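Local coordinates for protein dihydroorotate dehydrogenase (Schistosoma mansoni, PDB 6UY4) that binds FMN and probably catalyses the quinone-dependent oxidation of (S)-dihydroorotate to orotate in de novo pyrimidine synthesis, at residues 328-334 / 347-353; 241-245 / 310-314; 82-88 / 106-111; 236-240 / 264-268. All coordinates share one frame; numbering follows the deposited sequence.

Contact 1: 328-334 / 347-353; sequences LIGVGGI and GASLVQL. With FMN (flavin mononucleotide), chain G.
Gln-352 lies across Ile-329 and Val-331. Its CB rests 3.6 Å from Val-331 CG2. With CG beside the backbone N (chi1 -64°) and the chain extended beyond it, the amide reaches Ile-329, with Gln-352 CD 3.7 Å from Ile-329 CG2. NE2 goes on to hydrogen bonds with Glu-111 and His-109, which hold the amide in the barrel interior. Ile-329 also runs beside Leu-350, the two pointing the same way, with Ile-329 CG1 3.7 Å from Leu-350 CB. On the face of Val-351, Ile-334 from the loop after the strand meets it at about a right angle, Ile-334 CD1 3.6 Å from Val-351 CB, beside helix 337-346. Parallel backbone bonds join the strands: Gly-330 N to Leu-350 O is 2.8 Å, and Gln-352 N to Gly-330 O is 3.1 Å. Past the first strand, Gly-333 N gives a 2.9 Å hydrogen bond to FMN O1P. This is a beta-alpha-beta unit of a TIM barrel, with the flavin phosphate held at the C-terminal ends of the strands.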
loop_
_atom_site.group_PDB
_atom_site.type_symbol
_atom_site.label_atom_id
_atom_site.label_comp_id
_atom_site.label_asym_id
_atom_site.label_seq_id
_atom_site.Cartn_x
_atom_site.Cartn_y
_atom_site.Cartn_z
ATOM N N LEU A 328 8.186 -2.789 10.869
ATOM C CA LEU A 328 6.978 -2.054 10.532
ATOM C C LEU A 328 7.222 -1.203 9.294
ATOM O O LEU A 328 8.333 -0.725 9.057
ATOM C CB LEU A 328 6.521 -1.166 11.694
ATOM C CG LEU A 328 6.259 -1.882 13.018
ATOM C CD1 LEU A 328 5.860 -0.881 14.088
ATOM C CD2 LEU A 328 5.186 -2.944 12.847
ATOM N N ILE A 329 6.165 -1.017 8.508
ATOM C CA ILE A 329 6.208 -0.205 7.298
ATOM C C ILE A 329 5.227 0.944 7.483
ATOM O O ILE A 329 4.006 0.736 7.475
ATOM C CB ILE A 329 5.879 -1.020 6.041
ATOM C CG1 ILE A 329 6.902 -2.142 5.851
ATOM C CG2 ILE A 329 5.840 -0.119 4.819
ATOM C CD1 ILE A 329 6.717 -2.925 4.565
ATOM N N GLY A 330 5.755 2.152 7.658
ATOM C CA GLY A 330 4.915 3.324 7.811
ATOM C C GLY A 330 4.400 3.846 6.488
ATOM O O GLY A 330 5.184 4.240 5.619
ATOM N N VAL A 331 3.081 3.848 6.314
ATOM C CA VAL A 331 2.452 4.295 5.079
ATOM C C VAL A 331 1.351 5.286 5.427
ATOM O O VAL A 331 0.653 5.126 6.436
ATOM C CB VAL A 331 1.876 3.116 4.264
ATOM C CG1 VAL A 331 1.622 3.536 2.828
ATOM C CG2 VAL A 331 2.812 1.918 4.309
ATOM N N GLY A 332 1.199 6.315 4.597
ATOM C CA GLY A 332 0.107 7.250 4.777
ATOM C C GLY A 332 0.515 8.701 4.915
ATOM O O GLY A 332 1.012 9.119 5.965
ATOM N N GLY A 333 0.302 9.480 3.858
ATOM C CA GLY A 333 0.498 10.914 3.930
ATOM C C GLY A 333 1.927 11.391 3.844
ATOM O O GLY A 333 2.208 12.530 4.226
ATOM N N ILE A 334 2.845 10.562 3.353
ATOM C CA ILE A 334 4.236 10.974 3.198
ATOM C C ILE A 334 4.335 11.845 1.950
ATOM O O ILE A 334 4.141 11.366 0.831
ATOM C CB ILE A 334 5.177 9.768 3.108
ATOM C CG1 ILE A 334 5.248 9.048 4.454
ATOM C CG2 ILE A 334 6.564 10.208 2.666
ATOM C CD1 ILE A 334 6.207 7.884 4.462
ATOM N N GLY A 347 8.995 4.098 14.743
ATOM C CA GLY A 347 9.129 2.661 14.876
ATOM C C GLY A 347 9.117 1.908 13.563
ATOM O O GLY A 347 9.188 0.675 13.551
ATOM N N ALA A 348 9.032 2.629 12.448
ATOM C CA ALA A 348 8.966 2.003 11.137
ATOM C C ALA A 348 10.364 1.716 10.605
ATOM O O ALA A 348 11.298 2.495 10.819
ATOM C CB ALA A 348 8.206 2.891 10.150
ATOM N N SER A 349 10.503 0.583 9.918
ATOM C CA SER A 349 11.743 0.239 9.238
ATOM C C SER A 349 11.696 0.520 7.744
ATOM O O SER A 349 12.751 0.696 7.126
ATOM C CB SER A 349 12.083 -1.240 9.463
ATOM O OG SER A 349 12.310 -1.504 10.837
ATOM N N LEU A 350 10.502 0.562 7.160
ATOM C CA LEU A 350 10.301 0.940 5.771
ATOM C C LEU A 350 9.153 1.935 5.698
ATOM O O LEU A 350 8.356 2.062 6.631
ATOM C CB LEU A 350 10.002 -0.280 4.888
ATOM C CG LEU A 350 11.114 -1.320 4.745
ATOM C CD1 LEU A 350 10.633 -2.517 3.939
ATOM C CD2 LEU A 350 12.345 -0.701 4.102
ATOM N N VAL A 351 9.077 2.652 4.577
ATOM C CA VAL A 351 8.011 3.619 4.348
ATOM C C VAL A 351 7.505 3.474 2.919
ATOM O O VAL A 351 8.252 3.109 2.008
ATOM C CB VAL A 351 8.471 5.071 4.618
ATOM C CG1 VAL A 351 8.733 5.283 6.103
ATOM C CG2 VAL A 351 9.703 5.408 3.798
ATOM N N GLN A 352 6.216 3.759 2.733
ATOM C CA GLN A 352 5.575 3.676 1.429
ATOM C C GLN A 352 4.696 4.901 1.219
ATOM O O GLN A 352 4.297 5.577 2.170
ATOM C CB GLN A 352 4.738 2.397 1.283
ATOM C CG GLN A 352 5.539 1.109 1.346
ATOM C CD GLN A 352 4.658 -0.127 1.349
ATOM O OE1 GLN A 352 3.431 -0.030 1.337
ATOM N NE2 GLN A 352 5.283 -1.299 1.370
ATOM N N LEU A 353 4.396 5.178 -0.049
ATOM C CA LEU A 353 3.577 6.325 -0.413
ATOM C C LEU A 353 2.743 5.973 -1.637
ATOM O O LEU A 353 2.938 4.934 -2.274
ATOM C CB LEU A 353 4.440 7.569 -0.668
ATOM C CG LEU A 353 5.553 7.484 -1.719
ATOM C CD1 LEU A 353 5.053 7.874 -3.106
ATOM C CD2 LEU A 353 6.739 8.347 -1.314
HETATM N N1 FMN G . -4.021 -0.560 -0.320
HETATM C C2 FMN G . -4.018 -1.939 -0.396
HETATM O O2 FMN G . -3.563 -2.605 0.532
HETATM N N3 FMN G . -4.524 -2.574 -1.512
HETATM C C4 FMN G . -5.037 -1.835 -2.558
HETATM O O4 FMN G . -5.488 -2.401 -3.552
HETATM C C4A FMN G . -5.043 -0.446 -2.486
HETATM N N5 FMN G . -5.555 0.298 -3.527
HETATM C C5A FMN G . -5.556 1.676 -3.456
HETATM C C6 FMN G . -6.072 2.420 -4.511
HETATM C C7 FMN G . -6.081 3.808 -4.447
HETATM C C7M FMN G . -6.640 4.606 -5.588
HETATM C C8 FMN G . -5.571 4.453 -3.325
HETATM C C8M FMN G . -5.578 5.952 -3.252
HETATM C C9 FMN G . -5.056 3.707 -2.269
HETATM C C9A FMN G . -5.045 2.317 -2.331
HETATM N N10 FMN G . -4.531 1.567 -1.287
HETATM C C10 FMN G . -4.532 0.189 -1.362
HETATM C "C1'" FMN G . -3.979 2.231 -0.061
HETATM C "C2'" FMN G . -2.503 2.560 -0.249
HETATM O "O2'" FMN G . -1.795 1.396 -0.610
HETATM C "C3'" FMN G . -1.904 3.120 1.034
HETATM O "O3'" FMN G . -2.188 2.249 2.106
HETATM C "C4'" FMN G . -2.433 4.512 1.362
HETATM O "O4'" FMN G . -2.896 5.160 0.197
HETATM C "C5'" FMN G . -1.306 5.326 1.976
HETATM O "O5'" FMN G . -1.657 6.684 2.058
HETATM P P FMN G . -0.829 7.747 1.182
HETATM O O1P FMN G . -1.348 9.126 1.503
HETATM O O2P FMN G . 0.647 7.646 1.489
HETATM O O3P FMN G . -1.069 7.457 -0.277
HETATM O O HOH W 1 10.413 -1.680 12.367
#

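Contact 2: 241-245 / 310-314; sequences KISPD and KSTDC. With FMN (flavin mononucleotide), chain G.
Lys-310 and Asp-245 form the polar part of this contact. Lys-310 stretches out fully from helix 305-321. CG is anti to the backbone N (chi1 -166°), and the chain stays extended to Lys-310 NZ, which makes a salt bridge of 3.1 Å to Asp-245 OD1. The two side chains cross at about a right angle. NZ comes to the anti side of OD1, 29° out of the carboxylate plane. On the way, Lys-310 CE passes 3.6 Å from Pro-244 O. The carboxylate is held at its other oxygen too, since OD2 accepts from the backbone N of Leu-275.

Ser-311 offers its backbone side to the proline, with CA 4.4 Å from Pro-244 CB. Its OG turns to Leu-307 O and to Lys-343 instead. One turn on from Lys-310, Cys-314 puts SG anti to its backbone N, 4.0 Å from Pro-244 CA and 4.3 Å from Ile-242 CD1. Pro-244 thus touches Lys-310, Ser-311 and Cys-314, spread over one turn of the helix.

Lys-241, at the start of the other segment, reaches the flavin. Its NZ bonds O3' at 3.0 Å, O2 at 3.1 Å and N1 of FMN. The loop after strand 238-242 thus packs against helix 305-321. Ile-242 and Cys-314 also meet Leu-251 of helix 248-259 and Ile-270 of strand 267-270.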
loop_
_atom_site.group_PDB
_atom_site.type_symbol
_atom_site.label_atom_id
_atom_site.label_comp_id
_atom_site.label_asym_id
_atom_site.label_seq_id
_atom_site.Cartn_x
_atom_site.Cartn_y
_atom_site.Cartn_z
ATOM N N LYS A 241 -1.381 -5.798 7.019
ATOM C CA LYS A 241 -1.659 -4.385 6.800
ATOM C C LYS A 241 -2.991 -4.037 7.453
ATOM O O LYS A 241 -4.017 -4.655 7.150
ATOM C CB LYS A 241 -1.685 -4.063 5.308
ATOM C CG LYS A 241 -1.834 -2.588 4.988
ATOM C CD LYS A 241 -1.664 -2.341 3.499
ATOM C CE LYS A 241 -1.774 -0.866 3.164
ATOM N NZ LYS A 241 -1.556 -0.620 1.711
ATOM N N ILE A 242 -2.975 -3.050 8.344
ATOM C CA ILE A 242 -4.140 -2.699 9.139
ATOM C C ILE A 242 -4.616 -1.302 8.753
ATOM O O ILE A 242 -3.970 -0.583 7.991
ATOM C CB ILE A 242 -3.853 -2.781 10.651
ATOM C CG1 ILE A 242 -2.889 -1.668 11.065
ATOM C CG2 ILE A 242 -3.285 -4.144 11.012
ATOM C CD1 ILE A 242 -2.624 -1.610 12.548
ATOM N N SER A 243 -5.766 -0.921 9.302
ATOM C CA SER A 243 -6.480 0.338 9.168
ATOM C C SER A 243 -6.164 1.259 10.339
ATOM O O SER A 243 -5.998 0.791 11.471
ATOM C CB SER A 243 -7.989 0.096 9.106
ATOM O OG SER A 243 -8.707 1.316 9.079
ATOM N N PRO A 244 -6.068 2.570 10.103
ATOM C CA PRO A 244 -5.809 3.508 11.202
ATOM C C PRO A 244 -7.034 3.838 12.040
ATOM O O PRO A 244 -6.914 4.608 13.000
ATOM C CB PRO A 244 -5.302 4.754 10.465
ATOM C CG PRO A 244 -6.016 4.709 9.160
ATOM C CD PRO A 244 -6.137 3.251 8.798
ATOM N N ASP A 245 -8.197 3.282 11.713
ATOM C CA ASP A 245 -9.440 3.598 12.401
ATOM C C ASP A 245 -9.779 2.608 13.507
ATOM O O ASP A 245 -10.846 2.726 14.117
ATOM C CB ASP A 245 -10.591 3.665 11.394
ATOM C CG ASP A 245 -10.335 4.668 10.289
ATOM O OD1 ASP A 245 -9.664 5.687 10.559
ATOM O OD2 ASP A 245 -10.797 4.438 9.151
ATOM N N LYS A 310 -2.791 10.953 11.558
ATOM C CA LYS A 310 -3.452 9.811 12.184
ATOM C C LYS A 310 -2.673 8.520 11.960
ATOM O O LYS A 310 -2.426 7.766 12.908
ATOM C CB LYS A 310 -4.881 9.675 11.655
ATOM C CG LYS A 310 -5.749 8.736 12.475
ATOM C CD LYS A 310 -7.200 8.788 12.028
ATOM C CE LYS A 310 -8.086 7.960 12.948
ATOM N NZ LYS A 310 -9.518 8.021 12.544
ATOM N N SER A 311 -2.274 8.252 10.714
ATOM C CA SER A 311 -1.572 7.007 10.415
ATOM C C SER A 311 -0.237 6.923 11.143
ATOM O O SER A 311 0.223 5.822 11.465
ATOM C CB SER A 311 -1.363 6.867 8.906
ATOM O OG SER A 311 -0.577 7.930 8.396
ATOM N N THR A 312 0.398 8.066 11.412
ATOM C CA THR A 312 1.655 8.051 12.156
ATOM C C THR A 312 1.413 7.734 13.627
ATOM O O THR A 312 2.143 6.936 14.228
ATOM C CB THR A 312 2.378 9.390 12.006
ATOM O OG1 THR A 312 2.606 9.658 10.617
ATOM C CG2 THR A 312 3.714 9.358 12.735
ATOM N N ASP A 313 0.394 8.357 14.226
ATOM C CA ASP A 313 0.051 8.056 15.613
ATOM C C ASP A 313 -0.293 6.584 15.787
ATOM O O ASP A 313 0.141 5.948 16.755
ATOM C CB ASP A 313 -1.114 8.932 16.073
ATOM C CG ASP A 313 -0.720 10.387 16.245
ATOM O OD1 ASP A 313 0.468 10.655 16.528
ATOM O OD2 ASP A 313 -1.603 11.261 16.107
ATOM N N CYS A 314 -1.071 6.025 14.855
ATOM C CA CYS A 314 -1.385 4.601 14.906
ATOM C C CYS A 314 -0.119 3.761 14.831
ATOM O O CYS A 314 0.021 2.767 15.555
ATOM C CB CYS A 314 -2.342 4.235 13.774
ATOM S SG CYS A 314 -2.809 2.491 13.721
HETATM N N1 FMN G . -4.021 -0.560 -0.320
HETATM C C2 FMN G . -4.018 -1.939 -0.396
HETATM O O2 FMN G . -3.563 -2.605 0.532
HETATM N N3 FMN G . -4.524 -2.574 -1.512
HETATM C C4 FMN G . -5.037 -1.835 -2.558
HETATM O O4 FMN G . -5.488 -2.401 -3.552
HETATM C C4A FMN G . -5.043 -0.446 -2.486
HETATM N N5 FMN G . -5.555 0.298 -3.527
HETATM C C5A FMN G . -5.556 1.676 -3.456
HETATM C C6 FMN G . -6.072 2.420 -4.511
HETATM C C7 FMN G . -6.081 3.808 -4.447
HETATM C C7M FMN G . -6.640 4.606 -5.588
HETATM C C8 FMN G . -5.571 4.453 -3.325
HETATM C C8M FMN G . -5.578 5.952 -3.252
HETATM C C9 FMN G . -5.056 3.707 -2.269
HETATM C C9A FMN G . -5.045 2.317 -2.331
HETATM N N10 FMN G . -4.531 1.567 -1.287
HETATM C C10 FMN G . -4.532 0.189 -1.362
HETATM C "C1'" FMN G . -3.979 2.231 -0.061
HETATM C "C2'" FMN G . -2.503 2.560 -0.249
HETATM O "O2'" FMN G . -1.795 1.396 -0.610
HETATM C "C3'" FMN G . -1.904 3.120 1.034
HETATM O "O3'" FMN G . -2.188 2.249 2.106
HETATM C "C4'" FMN G . -2.433 4.512 1.362
HETATM O "O4'" FMN G . -2.896 5.160 0.197
HETATM C "C5'" FMN G . -1.306 5.326 1.976
HETATM O "O5'" FMN G . -1.657 6.684 2.058
HETATM P P FMN G . -0.829 7.747 1.182
HETATM O O1P FMN G . -1.348 9.126 1.503
HETATM O O2P FMN G . 0.647 7.646 1.489
HETATM O O3P FMN G . -1.069 7.457 -0.277
#

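Contact 3: 82-88 / 106-111; sequences FDHPIGL and GFSHIE
His-109 has Gly-87 CA over one face of its ring, 3.6 Å from the centroid. On the other side Phe-82 turns its edge to the imidazole in an offset edge-to-face pair, centroids 5.3 Å apart and planes at 87°. Pro-85 O lies at the edge of the same imidazole. The His-84 ring carries Ser-108 CB over the centre of one face. In its plane, His-84 NE2 gives a hydrogen bond of 2.6 Å to Gly-106 O, the carbonyl just past helix 99-105. Phe-107 takes Leu-88 CB over the centre of its ring, 3.9 Å from the centroid, and Leu-88 CD1 near CZ.

Strands 86-88 and 109-115 are the two outermost strands of the eight-stranded parallel sheet, and their pairing closes it into the TIM barrel. They run in roughly the same direction, 34° apart. Leu-88 bridges to strand 109-115 through both its N and its O: its N bonds His-109 O at 2.8 Å, and its O accepts from Glu-111 N at 3.2 Å.

Before the strands pair, Ser-108 ties the two segments together. Its N bonds Ile-86 O at 2.9 Å. With chi1 64°, its OG sits between the backbone N and carbonyl carbon and faces the carbonyls of His-84 and Ile-86. OG also accepts from His-109 ND1, which helps to fix the turn of that imidazole. On the outer side Leu-88 CB packs 3.6 Å from Ile-110 CD1, beside Leu-102 of helix 99-105.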
loop_
_atom_site.group_PDB
_atom_site.type_symbol
_atom_site.label_atom_id
_atom_site.label_comp_id
_atom_site.label_asym_id
_atom_site.label_seq_id
_atom_site.Cartn_x
_atom_site.Cartn_y
_atom_site.Cartn_z
ATOM N N PHE A 82 17.751 -3.221 0.749
ATOM C CA PHE A 82 16.955 -2.134 0.194
ATOM C C PHE A 82 17.862 -0.952 -0.118
ATOM O O PHE A 82 18.699 -0.571 0.708
ATOM C CB PHE A 82 15.850 -1.706 1.162
ATOM C CG PHE A 82 14.703 -2.674 1.249
ATOM C CD1 PHE A 82 14.796 -3.813 2.031
ATOM C CD2 PHE A 82 13.526 -2.438 0.558
ATOM C CE1 PHE A 82 13.741 -4.702 2.116
ATOM C CE2 PHE A 82 12.466 -3.324 0.639
ATOM C CZ PHE A 82 12.575 -4.456 1.420
ATOM N N ASP A 83 17.695 -0.378 -1.313
ATOM C CA ASP A 83 18.457 0.811 -1.675
ATOM C C ASP A 83 18.133 1.978 -0.750
ATOM O O ASP A 83 19.009 2.797 -0.452
ATOM C CB ASP A 83 18.176 1.182 -3.132
ATOM C CG ASP A 83 19.105 2.261 -3.654
ATOM O OD1 ASP A 83 20.138 2.534 -3.009
ATOM O OD2 ASP A 83 18.797 2.838 -4.718
ATOM N N HIS A 84 16.892 2.059 -0.284
ATOM C CA HIS A 84 16.445 3.070 0.664
ATOM C C HIS A 84 15.072 2.645 1.188
ATOM O O HIS A 84 14.389 1.848 0.547
ATOM C CB HIS A 84 16.382 4.463 0.011
ATOM C CG HIS A 84 15.614 4.497 -1.272
ATOM N ND1 HIS A 84 14.249 4.677 -1.317
ATOM C CD2 HIS A 84 16.022 4.382 -2.558
ATOM C CE1 HIS A 84 13.849 4.669 -2.575
ATOM N NE2 HIS A 84 14.904 4.491 -3.349
ATOM N N PRO A 85 14.659 3.149 2.356
ATOM C CA PRO A 85 13.411 2.657 2.965
ATOM C C PRO A 85 12.138 3.081 2.244
ATOM O O PRO A 85 11.047 2.744 2.720
ATOM C CB PRO A 85 13.459 3.254 4.379
ATOM C CG PRO A 85 14.296 4.474 4.236
ATOM C CD PRO A 85 15.350 4.113 3.232
ATOM N N ILE A 86 12.223 3.783 1.116
ATOM C CA ILE A 86 11.054 4.354 0.454
ATOM C C ILE A 86 10.621 3.445 -0.686
ATOM O O ILE A 86 11.420 3.127 -1.576
ATOM C CB ILE A 86 11.349 5.772 -0.060
ATOM C CG1 ILE A 86 11.925 6.630 1.064
ATOM C CG2 ILE A 86 10.087 6.405 -0.632
ATOM C CD1 ILE A 86 12.478 7.942 0.593
ATOM N N GLY A 87 9.350 3.040 -0.668
ATOM C CA GLY A 87 8.787 2.223 -1.723
ATOM C C GLY A 87 7.392 2.692 -2.086
ATOM O O GLY A 87 6.850 3.616 -1.477
ATOM N N LEU A 88 6.820 2.040 -3.094
ATOM C CA LEU A 88 5.482 2.366 -3.573
ATOM C C LEU A 88 4.465 1.431 -2.930
ATOM O O LEU A 88 4.607 0.206 -3.000
ATOM C CB LEU A 88 5.403 2.265 -5.096
ATOM C CG LEU A 88 4.057 2.648 -5.716
ATOM C CD1 LEU A 88 3.698 4.085 -5.370
ATOM C CD2 LEU A 88 4.077 2.444 -7.221
ATOM N N GLY A 106 12.824 5.099 -9.060
ATOM C CA GLY A 106 13.419 5.568 -7.825
ATOM C C GLY A 106 12.977 4.815 -6.587
ATOM O O GLY A 106 13.684 4.815 -5.576
ATOM N N PHE A 107 11.810 4.177 -6.647
ATOM C CA PHE A 107 11.324 3.409 -5.509
ATOM C C PHE A 107 12.194 2.179 -5.285
ATOM O O PHE A 107 12.613 1.512 -6.234
ATOM C CB PHE A 107 9.873 2.983 -5.727
ATOM C CG PHE A 107 8.892 4.118 -5.694
ATOM C CD1 PHE A 107 8.594 4.756 -4.502
ATOM C CD2 PHE A 107 8.256 4.536 -6.850
ATOM C CE1 PHE A 107 7.686 5.798 -4.466
ATOM C CE2 PHE A 107 7.347 5.577 -6.821
ATOM C CZ PHE A 107 7.063 6.209 -5.627
ATOM N N SER A 108 12.465 1.880 -4.014
ATOM C CA SER A 108 13.278 0.718 -3.684
ATOM C C SER A 108 12.477 -0.576 -3.680
ATOM O O SER A 108 13.064 -1.650 -3.848
ATOM C CB SER A 108 13.944 0.907 -2.322
ATOM O OG SER A 108 12.976 0.986 -1.290
ATOM N N HIS A 109 11.162 -0.502 -3.488
ATOM C CA HIS A 109 10.330 -1.692 -3.552
ATOM C C HIS A 109 8.930 -1.309 -4.008
ATOM O O HIS A 109 8.439 -0.217 -3.713
ATOM C CB HIS A 109 10.280 -2.429 -2.206
ATOM C CG HIS A 109 9.660 -1.639 -1.097
ATOM N ND1 HIS A 109 10.369 -0.723 -0.349
ATOM C CD2 HIS A 109 8.403 -1.643 -0.596
ATOM C CE1 HIS A 109 9.571 -0.190 0.560
ATOM N NE2 HIS A 109 8.373 -0.730 0.431
ATOM N N ILE A 110 8.301 -2.222 -4.745
ATOM C CA ILE A 110 6.938 -2.056 -5.234
ATOM C C ILE A 110 6.082 -3.162 -4.637
ATOM O O ILE A 110 6.492 -4.327 -4.605
ATOM C CB ILE A 110 6.871 -2.092 -6.775
ATOM C CG1 ILE A 110 7.921 -1.162 -7.385
ATOM C CG2 ILE A 110 5.478 -1.719 -7.260
ATOM C CD1 ILE A 110 7.739 0.288 -7.012
ATOM N N GLU A 111 4.895 -2.797 -4.168
ATOM C CA GLU A 111 3.955 -3.745 -3.579
ATOM C C GLU A 111 2.835 -3.976 -4.593
ATOM O O GLU A 111 1.852 -3.236 -4.639
ATOM C CB GLU A 111 3.423 -3.227 -2.244
ATOM C CG GLU A 111 2.499 -4.191 -1.517
ATOM C CD GLU A 111 2.300 -3.811 -0.061
ATOM O OE1 GLU A 111 3.307 -3.532 0.624
ATOM O OE2 GLU A 111 1.137 -3.787 0.398
#

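Contact 4: 236-240 / 264-268; sequences TPILL and RIDGM
Leu-240 pairs with Met-268 in parallel register, and the backbones of the two segments diverge by 53° end to end. Leu-240 N gives a 3.0 Å hydrogen bond to Gly-267 O, which also lies 3.2 Å from Leu-239 CA in a CA-H...O contact. Nearer the start of the strands, Asp-266 N bonds Ile-238 O at 3.0 Å.

Asp-266 then bonds back with its side chain. CG stands beside its own backbone N (chi1 -61°), and this brings Asp-266 OD2 2.8 Å from Ile-238 N. The N-H points to the anti lone pair of OD2, nearly straight at 161°. The carboxylate thus accepts from a backbone N-H just before the Leu-240 and Met-268 bridge, much as a strand carbonyl would. OD2 also forms a salt bridge with Arg-229 of helix 215-230.

The apolar side chains go two ways. Ile-265, in the loop before its strand, has CG1 between backbone N and carbonyl carbon, and its CD1 ends 3.6 Å from Leu-240 CB. Both pack against Leu-222 of helix 215-230, outside the barrel. Leu-239 turns the other way. Its CG rests 3.7 Å from Gly-267 O, and it goes on to touch Ile-329 and Phe-78.

Asp-266 OD2 is gripped by a backbone N-H and a guanidinium group. Both partners would probably favour the ionised carboxylate, and through this one oxygen the start of strand 238-242, the loop before strand 267-270 and helix 215-230 are joined.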
loop_
_atom_site.group_PDB
_atom_site.type_symbol
_atom_site.label_atom_id
_atom_site.label_comp_id
_atom_site.label_asym_id
_atom_site.label_seq_id
_atom_site.Cartn_x
_atom_site.Cartn_y
_atom_site.Cartn_z
ATOM N N THR A 236 8.616 -17.479 3.346
ATOM C CA THR A 236 8.407 -16.143 2.802
ATOM C C THR A 236 7.787 -15.236 3.862
ATOM O O THR A 236 6.850 -15.650 4.554
ATOM C CB THR A 236 7.505 -16.211 1.570
ATOM O OG1 THR A 236 8.050 -17.146 0.631
ATOM C CG2 THR A 236 7.385 -14.845 0.904
ATOM N N PRO A 237 8.285 -14.009 4.029
ATOM C CA PRO A 237 7.726 -13.116 5.052
ATOM C C PRO A 237 6.247 -12.834 4.819
ATOM O O PRO A 237 5.812 -12.577 3.694
ATOM C CB PRO A 237 8.568 -11.844 4.909
ATOM C CG PRO A 237 9.854 -12.312 4.314
ATOM C CD PRO A 237 9.490 -13.442 3.398
ATOM N N ILE A 238 5.478 -12.884 5.903
ATOM C CA ILE A 238 4.047 -12.601 5.882
ATOM C C ILE A 238 3.810 -11.323 6.673
ATOM O O ILE A 238 4.119 -11.259 7.869
ATOM C CB ILE A 238 3.227 -13.765 6.461
ATOM C CG1 ILE A 238 3.355 -15.005 5.574
ATOM C CG2 ILE A 238 1.769 -13.363 6.611
ATOM C CD1 ILE A 238 2.755 -14.835 4.198
ATOM N N LEU A 239 3.264 -10.309 6.010
ATOM C CA LEU A 239 2.985 -9.027 6.636
ATOM C C LEU A 239 1.482 -8.808 6.747
ATOM O O LEU A 239 0.699 -9.321 5.941
ATOM C CB LEU A 239 3.621 -7.872 5.855
ATOM C CG LEU A 239 5.090 -7.552 6.145
ATOM C CD1 LEU A 239 6.013 -8.677 5.699
ATOM C CD2 LEU A 239 5.480 -6.244 5.482
ATOM N N LEU A 240 1.087 -8.037 7.756
ATOM C CA LEU A 240 -0.312 -7.733 8.022
ATOM C C LEU A 240 -0.511 -6.228 7.929
ATOM O O LEU A 240 0.118 -5.469 8.674
ATOM C CB LEU A 240 -0.730 -8.251 9.398
ATOM C CG LEU A 240 -2.188 -8.677 9.546
ATOM C CD1 LEU A 240 -2.524 -9.770 8.543
ATOM C CD2 LEU A 240 -2.475 -9.139 10.967
ATOM N N ARG A 264 2.496 -16.308 14.731
ATOM C CA ARG A 264 3.426 -15.187 14.681
ATOM C C ARG A 264 3.724 -14.823 13.231
ATOM O O ARG A 264 4.226 -15.655 12.467
ATOM C CB ARG A 264 4.719 -15.514 15.423
ATOM C CG ARG A 264 5.718 -14.374 15.414
ATOM C CD ARG A 264 6.922 -14.677 16.282
ATOM N NE ARG A 264 7.852 -13.553 16.316
ATOM C CZ ARG A 264 7.744 -12.521 17.146
ATOM N NH1 ARG A 264 6.745 -12.471 18.016
ATOM N NH2 ARG A 264 8.635 -11.540 17.106
ATOM N N ILE A 265 3.424 -13.580 12.860
ATOM C CA ILE A 265 3.733 -13.076 11.527
ATOM C C ILE A 265 5.125 -12.461 11.544
ATOM O O ILE A 265 5.845 -12.549 12.545
ATOM C CB ILE A 265 2.683 -12.055 11.055
ATOM C CG1 ILE A 265 2.694 -10.826 11.963
ATOM C CG2 ILE A 265 1.302 -12.691 11.022
ATOM C CD1 ILE A 265 1.794 -9.718 11.487
ATOM N N ASP A 266 5.511 -11.821 10.438
ATOM C CA ASP A 266 6.859 -11.299 10.280
ATOM C C ASP A 266 6.943 -9.780 10.290
ATOM O O ASP A 266 8.043 -9.244 10.449
ATOM C CB ASP A 266 7.476 -11.822 8.974
ATOM C CG ASP A 266 7.593 -13.331 8.952
ATOM O OD1 ASP A 266 8.247 -13.890 9.858
ATOM O OD2 ASP A 266 7.017 -13.961 8.042
ATOM N N GLY A 267 5.827 -9.082 10.126
ATOM C CA GLY A 267 5.849 -7.632 10.117
ATOM C C GLY A 267 4.456 -7.100 9.871
ATOM O O GLY A 267 3.533 -7.842 9.521
ATOM N N MET A 268 4.316 -5.791 10.060
ATOM C CA MET A 268 3.035 -5.122 9.900
ATOM C C MET A 268 3.210 -3.854 9.078
ATOM O O MET A 268 4.291 -3.262 9.023
ATOM C CB MET A 268 2.401 -4.782 11.255
ATOM C CG MET A 268 2.004 -5.996 12.075
ATOM S SD MET A 268 1.187 -5.548 13.617
ATOM C CE MET A 268 -0.186 -4.582 12.994
#

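From the N terminus, contact 3 closes first, bringing strand 86-88 to strand 109-115 over helix 99-105. Contact 4 follows, joining strands 238-242 and 267-270 around helix 248-259. Contact 2 starts on the same strand 238-242 but reaches on to helix 305-321, so it crosses contact 4. Contact 1 comes last, in series with the others, and closes the loop through helix 337-346. All four belong to one barrel. Strand 328-331 of contact 1 lies next to strand 267-270 of contact 4, and its strand 350-353 lies next to strand 86-88 of contact 3. Contacts 1 and 2 also meet at Gly-332 and Ser-311, and both hold FMN.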